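PDB 6EI3: proton-dependent oligopeptide transporter family protein from Xanthomonas campestris, which probably imports small peptides across the membrane by coupling their movement to that of protons, as other major facilitator transporters of the POT family do. Local coordinates for residues L34-G39 with D98-F103; E46-L51 with K309-V314; F28-L33 with E42-A47. One frame throughout, in Å; residues are numbered along the deposited sequence.

Contact 1 of 3, residues L34-G39 with D98-F103. With 78M ((2S)-2,3-dihydroxypropyl(7Z)-pentadec-7-enoate), chain G.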
loop_
_atom_site.group_PDB
_atom_site.type_symbol
_atom_site.label_atom_id
_atom_site.label_comp_id
_atom_site.label_asym_id
_atom_site.label_seq_id
_atom_site.Cartn_x
_atom_site.Cartn_y
_atom_site.Cartn_z
ATOM N N LEU A 34 -20.074 -13.919 -9.346
ATOM C CA LEU A 34 -20.112 -12.845 -8.352
ATOM C C LEU A 34 -20.097 -11.437 -8.954
ATOM O O LEU A 34 -20.400 -10.489 -8.229
ATOM C CB LEU A 34 -18.993 -13.009 -7.292
ATOM C CG LEU A 34 -18.944 -14.374 -6.530
ATOM C CD1 LEU A 34 -17.893 -14.354 -5.424
ATOM C CD2 LEU A 34 -20.296 -14.743 -5.926
ATOM N N LEU A 35 -19.774 -11.297 -10.263
ATOM C CA LEU A 35 -19.763 -9.987 -10.935
ATOM C C LEU A 35 -21.133 -9.730 -11.528
ATOM O O LEU A 35 -21.727 -10.634 -12.108
ATOM C CB LEU A 35 -18.652 -9.880 -12.013
ATOM C CG LEU A 35 -17.196 -10.128 -11.558
ATOM C CD1 LEU A 35 -16.226 -9.942 -12.705
ATOM C CD2 LEU A 35 -16.776 -9.185 -10.417
ATOM N N GLN A 36 -21.663 -8.517 -11.351
ATOM C CA GLN A 36 -22.996 -8.224 -11.878
ATOM C C GLN A 36 -22.959 -7.702 -13.319
ATOM O O GLN A 36 -23.971 -7.759 -14.001
ATOM C CB GLN A 36 -23.790 -7.303 -10.935
ATOM C CG GLN A 36 -23.235 -5.899 -10.738
ATOM C CD GLN A 36 -23.646 -5.263 -9.424
ATOM O OE1 GLN A 36 -23.078 -4.247 -9.012
ATOM N NE2 GLN A 36 -24.613 -5.849 -8.717
ATOM N N GLU A 37 -21.792 -7.235 -13.792
ATOM C CA GLU A 37 -21.660 -6.756 -15.176
ATOM C C GLU A 37 -21.689 -7.934 -16.167
ATOM O O GLU A 37 -21.318 -9.053 -15.802
ATOM C CB GLU A 37 -20.350 -5.952 -15.359
ATOM C CG GLU A 37 -20.293 -4.644 -14.590
ATOM C CD GLU A 37 -21.314 -3.590 -14.973
ATOM O OE1 GLU A 37 -21.777 -3.578 -16.138
ATOM O OE2 GLU A 37 -21.638 -2.757 -14.099
ATOM N N VAL A 38 -22.093 -7.676 -17.413
ATOM C CA VAL A 38 -22.148 -8.740 -18.426
ATOM C C VAL A 38 -21.106 -8.550 -19.555
ATOM O O VAL A 38 -20.613 -9.545 -20.087
ATOM C CB VAL A 38 -23.570 -9.012 -18.987
ATOM C CG1 VAL A 38 -24.498 -9.541 -17.892
ATOM C CG2 VAL A 38 -24.170 -7.787 -19.672
ATOM N N GLY A 39 -20.792 -7.303 -19.904
ATOM C CA GLY A 39 -19.826 -7.001 -20.956
ATOM C C GLY A 39 -18.401 -7.225 -20.484
ATOM O O GLY A 39 -18.093 -6.963 -19.323
ATOM N N ASP A 98 -20.309 -18.906 -3.628
ATOM C CA ASP A 98 -21.320 -18.680 -4.660
ATOM C C ASP A 98 -22.287 -17.538 -4.303
ATOM O O ASP A 98 -23.282 -17.345 -5.003
ATOM C CB ASP A 98 -22.088 -19.985 -4.942
ATOM C CG ASP A 98 -21.226 -21.079 -5.551
ATOM O OD1 ASP A 98 -20.664 -20.853 -6.648
ATOM O OD2 ASP A 98 -21.127 -22.169 -4.937
ATOM N N SER A 99 -21.986 -16.777 -3.230
ATOM C CA SER A 99 -22.834 -15.680 -2.761
ATOM C C SER A 99 -22.081 -14.349 -2.759
ATOM O O SER A 99 -21.132 -14.171 -1.991
ATOM C CB SER A 99 -23.394 -15.996 -1.376
ATOM O OG SER A 99 -23.779 -14.824 -0.673
ATOM N N ARG A 100 -22.529 -13.410 -3.606
ATOM C CA ARG A 100 -21.951 -12.077 -3.755
ATOM C C ARG A 100 -21.889 -11.353 -2.406
ATOM O O ARG A 100 -20.840 -10.823 -2.042
ATOM C CB ARG A 100 -22.784 -11.292 -4.782
ATOM C CG ARG A 100 -22.152 -10.021 -5.279
ATOM C CD ARG A 100 -23.107 -9.262 -6.173
ATOM N NE ARG A 100 -22.561 -7.947 -6.499
ATOM C CZ ARG A 100 -22.856 -6.826 -5.852
ATOM N NH1 ARG A 100 -23.715 -6.841 -4.839
ATOM N NH2 ARG A 100 -22.304 -5.679 -6.220
ATOM N N SER A 101 -22.995 -11.373 -1.650
ATOM C CA SER A 101 -23.090 -10.731 -0.338
ATOM C C SER A 101 -22.100 -11.308 0.687
ATOM O O SER A 101 -21.340 -10.554 1.299
ATOM C CB SER A 101 -24.518 -10.823 0.193
ATOM O OG SER A 101 -24.677 -9.939 1.290
ATOM N N GLY A 102 -22.089 -12.625 0.832
ATOM C CA GLY A 102 -21.220 -13.294 1.793
ATOM C C GLY A 102 -19.741 -13.227 1.468
ATOM O O GLY A 102 -18.913 -13.095 2.376
ATOM N N PHE A 103 -19.394 -13.343 0.164
ATOM C CA PHE A 103 -18.010 -13.286 -0.298
ATOM C C PHE A 103 -17.468 -11.873 -0.118
ATOM O O PHE A 103 -16.309 -11.717 0.262
ATOM C CB PHE A 103 -17.889 -13.760 -1.760
ATOM C CG PHE A 103 -16.472 -14.022 -2.218
ATOM C CD1 PHE A 103 -15.705 -13.008 -2.787
ATOM C CD2 PHE A 103 -15.920 -15.294 -2.129
ATOM C CE1 PHE A 103 -14.399 -13.254 -3.219
ATOM C CE2 PHE A 103 -14.614 -15.536 -2.558
ATOM C CZ PHE A 103 -13.852 -14.507 -3.068
HETATM O O21 78M G . -19.601 -1.622 -8.698
HETATM C C20 78M G . -20.251 -2.255 -7.602
HETATM C C18 78M G . -19.279 -3.122 -6.835
HETATM O O19 78M G . -18.984 -4.310 -7.575
HETATM C C17 78M G . -19.777 -3.492 -5.455
HETATM O O2 78M G . -18.699 -3.221 -4.522
HETATM C C1 78M G . -17.858 -4.216 -4.206
HETATM O O1 78M G . -17.853 -5.289 -4.744
HETATM C C2 78M G . -16.908 -3.802 -3.123
HETATM C C3 78M G . -16.496 -4.926 -2.185
HETATM C C4 78M G . -15.083 -4.733 -1.677
HETATM C C5 78M G . -14.744 -5.501 -0.418
HETATM C C6 78M G . -13.539 -4.936 0.330
HETATM C C7 78M G . -13.888 -3.786 1.220
HETATM C C8 78M G . -13.061 -3.123 2.007
HETATM C C9 78M G . -13.426 -1.989 2.913
HETATM C C10 78M G . -13.089 -0.621 2.338
HETATM C C11 78M G . -13.028 0.485 3.382
HETATM C C12 78M G . -12.672 1.829 2.788
HETATM C C13 78M G . -12.286 2.905 3.782
HETATM C C15 78M G . -11.542 5.305 4.043
HETATM C C14 78M G . -11.745 4.146 3.105
HETATM O O HOH W 1 -20.204 -7.848 -7.882
#
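L34 straddles the start of helix 100-117 with its two methyls. CD1 lies over one face of the F103 ring, 3.9 Å from the centroid and 27° off the normal, a CH-pi contact displaced toward the CG side of the ring. L34 CD2 reaches the backbone instead, 3.5 Å from R100 N, beside the carbonyl carbons of D98 and S99. The leucine and phenylalanine side chains cross at about a right angle. CG of F103 stands opposite the backbone N (chi1 -167°), which lays the ring under that methyl.

R100 is extended from CG to NE and passes L34 O, with R100 CG 3.5 Å from it. A water bridges loop and helix: it donates to L34 O and accepts from R100 NE, both at 2.7 Å. The Q36 amide nitrogen NE2 lies over one face of the guanidinium, displaced toward the rim, the two planes 25° apart. Q36 OE1 comes within 3.2 Å of R100 NH2 at a poor angle, and Q36 NE2, 3.4 Å from R100 NH2, is a donor facing a donor, so neither amide atom bonds the guanidinium. Both residues border the lipid 78M, whose C17 lies 3.4 Å from R100 NH2.

At the helix start, S99 OG caps G102 N. The leucine thus anchors the loop by apolar packing, while the polar link between the segments runs through water, with no direct hydrogen bond between them.

Contact 2 of 3, residues E46-L51 with K309-V314. With 78M ((2S)-2,3-dihydroxypropyl(7Z)-pentadec-7-enoate), chain G.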
loop_
_atom_site.group_PDB
_atom_site.type_symbol
_atom_site.label_atom_id
_atom_site.label_comp_id
_atom_site.label_asym_id
_atom_site.label_seq_id
_atom_site.Cartn_x
_atom_site.Cartn_y
_atom_site.Cartn_z
ATOM N N GLU A 46 -15.165 -3.982 -13.068
ATOM C CA GLU A 46 -15.775 -4.473 -11.840
ATOM C C GLU A 46 -14.798 -5.305 -11.008
ATOM O O GLU A 46 -14.730 -5.099 -9.798
ATOM C CB GLU A 46 -17.057 -5.243 -12.126
ATOM C CG GLU A 46 -17.879 -5.540 -10.879
ATOM C CD GLU A 46 -19.132 -6.352 -11.120
ATOM O OE1 GLU A 46 -19.378 -6.757 -12.278
ATOM O OE2 GLU A 46 -19.887 -6.567 -10.148
ATOM N N ALA A 47 -14.019 -6.214 -11.645
ATOM C CA ALA A 47 -13.041 -7.027 -10.917
ATOM C C ALA A 47 -11.954 -6.139 -10.331
ATOM O O ALA A 47 -11.602 -6.331 -9.174
ATOM C CB ALA A 47 -12.437 -8.105 -11.814
ATOM N N LYS A 48 -11.493 -5.100 -11.086
ATOM C CA LYS A 48 -10.477 -4.142 -10.599
ATOM C C LYS A 48 -11.051 -3.354 -9.406
ATOM O O LYS A 48 -10.347 -3.119 -8.426
ATOM C CB LYS A 48 -10.090 -3.140 -11.689
ATOM C CG LYS A 48 -9.257 -3.710 -12.810
ATOM C CD LYS A 48 -9.012 -2.619 -13.836
ATOM C CE LYS A 48 -8.524 -3.188 -15.135
ATOM N NZ LYS A 48 -8.231 -2.098 -16.105
ATOM N N HIS A 49 -12.335 -2.959 -9.507
ATOM C CA HIS A 49 -13.018 -2.180 -8.479
ATOM C C HIS A 49 -12.982 -2.897 -7.156
ATOM O O HIS A 49 -12.615 -2.285 -6.170
ATOM C CB HIS A 49 -14.462 -1.841 -8.883
ATOM C CG HIS A 49 -14.966 -0.628 -8.176
ATOM N ND1 HIS A 49 -14.698 0.654 -8.653
ATOM C CD2 HIS A 49 -15.606 -0.530 -6.988
ATOM C CE1 HIS A 49 -15.224 1.480 -7.764
ATOM N NE2 HIS A 49 -15.766 0.814 -6.738
ATOM N N ILE A 50 -13.293 -4.210 -7.149
ATOM C CA ILE A 50 -13.264 -5.043 -5.952
ATOM C C ILE A 50 -11.839 -5.172 -5.357
ATOM O O ILE A 50 -11.661 -5.015 -4.145
ATOM C CB ILE A 50 -13.916 -6.427 -6.253
ATOM C CG1 ILE A 50 -15.407 -6.263 -6.616
ATOM C CG2 ILE A 50 -13.743 -7.396 -5.061
ATOM C CD1 ILE A 50 -16.018 -7.411 -7.451
ATOM N N LEU A 51 -10.848 -5.521 -6.191
ATOM C CA LEU A 51 -9.456 -5.712 -5.755
ATOM C C LEU A 51 -8.894 -4.422 -5.138
ATOM O O LEU A 51 -8.313 -4.445 -4.049
ATOM C CB LEU A 51 -8.617 -6.164 -6.982
ATOM C CG LEU A 51 -7.112 -6.545 -6.829
ATOM C CD1 LEU A 51 -6.199 -5.305 -6.767
ATOM C CD2 LEU A 51 -6.848 -7.518 -5.681
ATOM N N LYS A 309 -0.619 -4.812 -10.774
ATOM C CA LYS A 309 -0.032 -6.076 -11.249
ATOM C C LYS A 309 -0.932 -7.286 -10.858
ATOM O O LYS A 309 -0.902 -8.340 -11.518
ATOM C CB LYS A 309 1.426 -6.248 -10.790
ATOM C CG LYS A 309 1.614 -6.353 -9.303
ATOM C CD LYS A 309 3.066 -6.082 -8.906
ATOM C CE LYS A 309 3.304 -6.463 -7.467
ATOM N NZ LYS A 309 2.407 -5.730 -6.538
ATOM N N ALA A 310 -1.770 -7.092 -9.821
ATOM C CA ALA A 310 -2.674 -8.130 -9.341
ATOM C C ALA A 310 -4.063 -8.002 -9.996
ATOM O O ALA A 310 -4.939 -8.804 -9.725
ATOM C CB ALA A 310 -2.778 -8.071 -7.805
ATOM N N SER A 311 -4.260 -6.998 -10.858
ATOM C CA SER A 311 -5.561 -6.806 -11.463
ATOM C C SER A 311 -5.437 -6.641 -12.981
ATOM O O SER A 311 -5.530 -7.631 -13.703
ATOM C CB SER A 311 -6.296 -5.650 -10.786
ATOM O OG SER A 311 -5.650 -4.403 -10.990
ATOM N N THR A 312 -5.143 -5.423 -13.451
ATOM C CA THR A 312 -4.943 -5.107 -14.857
ATOM C C THR A 312 -3.926 -6.065 -15.544
ATOM O O THR A 312 -4.194 -6.534 -16.647
ATOM C CB THR A 312 -4.505 -3.641 -14.980
ATOM O OG1 THR A 312 -5.496 -2.784 -14.381
ATOM C CG2 THR A 312 -4.252 -3.234 -16.419
ATOM N N TRP A 313 -2.768 -6.333 -14.911
ATOM C CA TRP A 313 -1.774 -7.211 -15.556
ATOM C C TRP A 313 -2.229 -8.662 -15.612
ATOM O O TRP A 313 -1.923 -9.363 -16.577
ATOM C CB TRP A 313 -0.415 -7.116 -14.882
ATOM C CG TRP A 313 0.283 -5.789 -15.039
ATOM C CD1 TRP A 313 -0.270 -4.589 -15.382
ATOM C CD2 TRP A 313 1.669 -5.534 -14.776
ATOM N NE1 TRP A 313 0.701 -3.611 -15.408
ATOM C CE2 TRP A 313 1.898 -4.160 -15.017
ATOM C CE3 TRP A 313 2.755 -6.349 -14.420
ATOM C CZ2 TRP A 313 3.164 -3.578 -14.883
ATOM C CZ3 TRP A 313 4.016 -5.780 -14.301
ATOM C CH2 TRP A 313 4.217 -4.413 -14.550
ATOM N N VAL A 314 -2.949 -9.117 -14.584
ATOM C CA VAL A 314 -3.486 -10.493 -14.578
ATOM C C VAL A 314 -4.478 -10.654 -15.722
ATOM O O VAL A 314 -4.410 -11.645 -16.462
ATOM C CB VAL A 314 -4.091 -10.916 -13.206
ATOM C CG1 VAL A 314 -4.877 -12.216 -13.330
ATOM C CG2 VAL A 314 -3.002 -11.049 -12.141
HETATM O O21 78M G . -19.601 -1.622 -8.698
HETATM C C20 78M G . -20.251 -2.255 -7.602
HETATM C C18 78M G . -19.279 -3.122 -6.835
HETATM O O19 78M G . -18.984 -4.310 -7.575
HETATM C C17 78M G . -19.777 -3.492 -5.455
HETATM O O2 78M G . -18.699 -3.221 -4.522
HETATM C C1 78M G . -17.858 -4.216 -4.206
HETATM O O1 78M G . -17.853 -5.289 -4.744
HETATM C C2 78M G . -16.908 -3.802 -3.123
HETATM C C3 78M G . -16.496 -4.926 -2.185
HETATM C C4 78M G . -15.083 -4.733 -1.677
HETATM C C5 78M G . -14.744 -5.501 -0.418
HETATM C C6 78M G . -13.539 -4.936 0.330
HETATM C C7 78M G . -13.888 -3.786 1.220
HETATM C C8 78M G . -13.061 -3.123 2.007
HETATM C C9 78M G . -13.426 -1.989 2.913
HETATM C C10 78M G . -13.089 -0.621 2.338
HETATM C C11 78M G . -13.028 0.485 3.382
HETATM C C12 78M G . -12.672 1.829 2.788
HETATM C C13 78M G . -12.286 2.905 3.782
HETATM C C15 78M G . -11.542 5.305 4.043
HETATM C C14 78M G . -11.745 4.146 3.105
#
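K48 and L51, one helical turn apart on helix 40-60, close on the segment that leads into helix 312-317. The tight part belongs to the lysine. CG of K48 lies opposite the carbonyl carbon (chi1 -72°) and the chain is extended beyond it, which carries K48 CE alongside T312, 3.1 Å from T312 OG1. K48 NZ ends 3.3 Å from T312 OG1, near the CG2 methyl of the same threonine. N452 of helix 430-456 also touches the lysine. The two hydroxyls of the later segment have partners close by: T312 OG1 is hydrogen-bonded to Q308, and S311 OG to H52, one turn on from K48.

The rest is looser. S311 sits between K48 and L51, its CB 4.0 Å from L51 CD1 and 4.1 Å from K48 CG, although the backbones come closest here, with K48 CA and S311 CA 5.7 Å apart. L51 also leans toward the carbonyl of A310, L51 CG lying 4.3 Å from A310 O. V26 of helix 25-30 packs beside L51 and the S311 side chain. Only about 220 Å² is buried between the segments, yet every touching residue is buried, so even this looser part has no solvent side.

Another side of helix 40-60 meets lipid: I50 CG1 lies 3.2 Å from 78M O1, and E46 is near the glycerol hydroxyl O19. Across the contact itself, an early helix of the chain meets a short one from its later half, as happens where the two helical bundles of a major facilitator transporter come together.

Contact 3 of 3, residues F28-L33 with E42-A47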
loop_
_atom_site.group_PDB
_atom_site.type_symbol
_atom_site.label_atom_id
_atom_site.label_comp_id
_atom_site.label_asym_id
_atom_site.label_seq_id
_atom_site.Cartn_x
_atom_site.Cartn_y
_atom_site.Cartn_z
ATOM N N PHE A 28 -9.922 -15.351 -10.086
ATOM C CA PHE A 28 -11.111 -16.056 -9.621
ATOM C C PHE A 28 -12.359 -15.232 -10.021
ATOM O O PHE A 28 -13.319 -15.793 -10.546
ATOM C CB PHE A 28 -11.103 -16.248 -8.072
ATOM C CG PHE A 28 -12.496 -16.508 -7.529
ATOM C CD1 PHE A 28 -13.158 -17.702 -7.808
ATOM C CD2 PHE A 28 -13.167 -15.537 -6.791
ATOM C CE1 PHE A 28 -14.469 -17.916 -7.362
ATOM C CE2 PHE A 28 -14.472 -15.754 -6.341
ATOM C CZ PHE A 28 -15.107 -16.946 -6.611
ATOM N N LEU A 29 -12.364 -13.908 -9.723
ATOM C CA LEU A 29 -13.562 -13.085 -9.975
ATOM C C LEU A 29 -14.035 -13.031 -11.425
ATOM O O LEU A 29 -15.233 -13.103 -11.671
ATOM C CB LEU A 29 -13.384 -11.647 -9.440
ATOM C CG LEU A 29 -13.459 -11.469 -7.900
ATOM C CD1 LEU A 29 -13.003 -10.081 -7.509
ATOM C CD2 LEU A 29 -14.875 -11.754 -7.358
ATOM N N ILE A 30 -13.112 -12.890 -12.375
ATOM C CA ILE A 30 -13.440 -12.668 -13.790
ATOM C C ILE A 30 -14.245 -13.823 -14.428
ATOM O O ILE A 30 -15.017 -13.547 -15.330
ATOM C CB ILE A 30 -12.178 -12.265 -14.600
ATOM C CG1 ILE A 30 -12.549 -11.449 -15.863
ATOM C CG2 ILE A 30 -11.232 -13.435 -14.911
ATOM C CD1 ILE A 30 -13.119 -10.058 -15.574
ATOM N N THR A 31 -14.150 -15.066 -13.923
ATOM C CA THR A 31 -14.935 -16.191 -14.467
ATOM C C THR A 31 -16.022 -16.639 -13.493
ATOM O O THR A 31 -16.658 -17.668 -13.708
ATOM C CB THR A 31 -14.025 -17.364 -14.890
ATOM O OG1 THR A 31 -13.227 -17.769 -13.775
ATOM C CG2 THR A 31 -13.157 -17.027 -16.103
ATOM N N SER A 32 -16.224 -15.876 -12.409
ATOM C CA SER A 32 -17.213 -16.225 -11.391
ATOM C C SER A 32 -18.603 -15.664 -11.714
ATOM O O SER A 32 -18.749 -14.837 -12.610
ATOM C CB SER A 32 -16.754 -15.710 -10.027
ATOM O OG SER A 32 -16.998 -14.319 -9.903
ATOM N N LEU A 33 -19.599 -16.047 -10.899
ATOM C CA LEU A 33 -20.984 -15.559 -10.951
ATOM C C LEU A 33 -21.178 -14.398 -9.958
ATOM O O LEU A 33 -22.293 -13.909 -9.790
ATOM C CB LEU A 33 -21.958 -16.713 -10.642
ATOM C CG LEU A 33 -21.927 -17.918 -11.607
ATOM C CD1 LEU A 33 -23.007 -18.927 -11.256
ATOM C CD2 LEU A 33 -22.074 -17.479 -13.068
ATOM N N GLU A 42 -16.542 -4.093 -18.959
ATOM C CA GLU A 42 -17.286 -3.717 -17.746
ATOM C C GLU A 42 -16.966 -4.693 -16.603
ATOM O O GLU A 42 -16.863 -4.281 -15.446
ATOM C CB GLU A 42 -18.812 -3.696 -18.014
ATOM C CG GLU A 42 -19.266 -2.596 -18.976
ATOM C CD GLU A 42 -19.401 -3.007 -20.434
ATOM O OE1 GLU A 42 -18.600 -3.847 -20.907
ATOM O OE2 GLU A 42 -20.321 -2.489 -21.105
ATOM N N ARG A 43 -16.811 -5.987 -16.935
ATOM C CA ARG A 43 -16.458 -7.010 -15.951
ATOM C C ARG A 43 -14.996 -6.827 -15.509
ATOM O O ARG A 43 -14.699 -7.032 -14.334
ATOM C CB ARG A 43 -16.720 -8.425 -16.475
ATOM C CG ARG A 43 -18.204 -8.719 -16.702
ATOM C CD ARG A 43 -18.435 -10.092 -17.315
ATOM N NE ARG A 43 -17.816 -11.175 -16.533
ATOM C CZ ARG A 43 -18.404 -11.807 -15.523
ATOM N NH1 ARG A 43 -19.642 -11.492 -15.163
ATOM N NH2 ARG A 43 -17.766 -12.778 -14.880
ATOM N N ASP A 44 -14.098 -6.401 -16.435
ATOM C CA ASP A 44 -12.697 -6.112 -16.088
ATOM C C ASP A 44 -12.666 -4.972 -15.072
ATOM O O ASP A 44 -11.930 -5.047 -14.093
ATOM C CB ASP A 44 -11.879 -5.683 -17.326
ATOM C CG ASP A 44 -11.525 -6.787 -18.291
ATOM O OD1 ASP A 44 -11.665 -7.966 -17.918
ATOM O OD2 ASP A 44 -11.108 -6.467 -19.431
ATOM N N ALA A 45 -13.453 -3.903 -15.335
ATOM C CA ALA A 45 -13.539 -2.743 -14.444
ATOM C C ALA A 45 -14.101 -3.153 -13.077
ATOM O O ALA A 45 -13.568 -2.738 -12.048
ATOM C CB ALA A 45 -14.407 -1.667 -15.071
ATOM N N GLU A 46 -15.165 -3.982 -13.068
ATOM C CA GLU A 46 -15.775 -4.473 -11.840
ATOM C C GLU A 46 -14.798 -5.305 -11.008
ATOM O O GLU A 46 -14.730 -5.099 -9.798
ATOM C CB GLU A 46 -17.057 -5.243 -12.126
ATOM C CG GLU A 46 -17.879 -5.540 -10.879
ATOM C CD GLU A 46 -19.132 -6.352 -11.120
ATOM O OE1 GLU A 46 -19.378 -6.757 -12.278
ATOM O OE2 GLU A 46 -19.887 -6.567 -10.148
ATOM N N ALA A 47 -14.019 -6.214 -11.645
ATOM C CA ALA A 47 -13.041 -7.027 -10.917
ATOM C C ALA A 47 -11.954 -6.139 -10.331
ATOM O O ALA A 47 -11.602 -6.331 -9.174
ATOM C CB ALA A 47 -12.437 -8.105 -11.814
HETATM O O HOH W 2 -20.624 -12.932 -13.007
#
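The guanidinium of R43 works through its edge. I30 O and S32 O both lie within 5° of its plane, and both are held by the single nitrogen NH2. The bond from R43 NH2 to I30 O is 2.9 Å long and nearly straight, at 169°, although the donor stands well above that carbonyl's plane. The bond from R43 NH2 to S32 O, 3.2 Å, meets its carbonyl in plane. A water extends the same edge, donating to S32 O and accepting from R43 NH1. Of the other flat groups, the ring of F28 has CB of S32 over one face.

The arginine leaves the helix with CG opposite its carbonyl carbon and bends at chi3 (55°), which swings the guanidinium round to where helix 25-30 passes into the loop. There L29 O accepts from both S32 N and S32 OG, while the hydroxyl also meets L34 N. E37 O takes a further bond from R43 NH1, so one side chain spans the start and the later part of the connecting loop.

Beside this polar grip lies a small apolar patch. CD1 of I30 sits 4.1 Å from R43 CB and 4.3 Å from A47 CB, and it passes 3.5 Å from D44 OD1, which comes alongside the methyl. CB of L29 adds a looser touch on CB of A47. L315 of helix 312-317 packs against I30 and D44.

Two carbonyls where helix 25-30 gives way to the loop are thus satisfied by one cationic group, whose positive charge probably has a favourable electrostatic effect on them, and these bonds fix the rotation of the guanidinium.

The loop of contact 1 joins the two helices of contact 3, helix 25-30 and helix 40-60, and the centres of these contacts are about 8 Å apart. Contact 2 is about 9 Å from contact 3 and shares E46 and A47 with it, but about 15 Å from contact 1. Along the chain the order is 28-33, 34-39, 42-47 overlapping 46-51, then 98-103 and, much later, 309-314. E46 joins them: E46 OE2 probably accepts from Q36 N and E46 OE1 from E37 N, each at 2.9 Å. Helix 40-60 is therefore tied to its own preceding loop, while contact 1 ties that loop to helix 100-117 and contact 2 brings in the later half of the transporter.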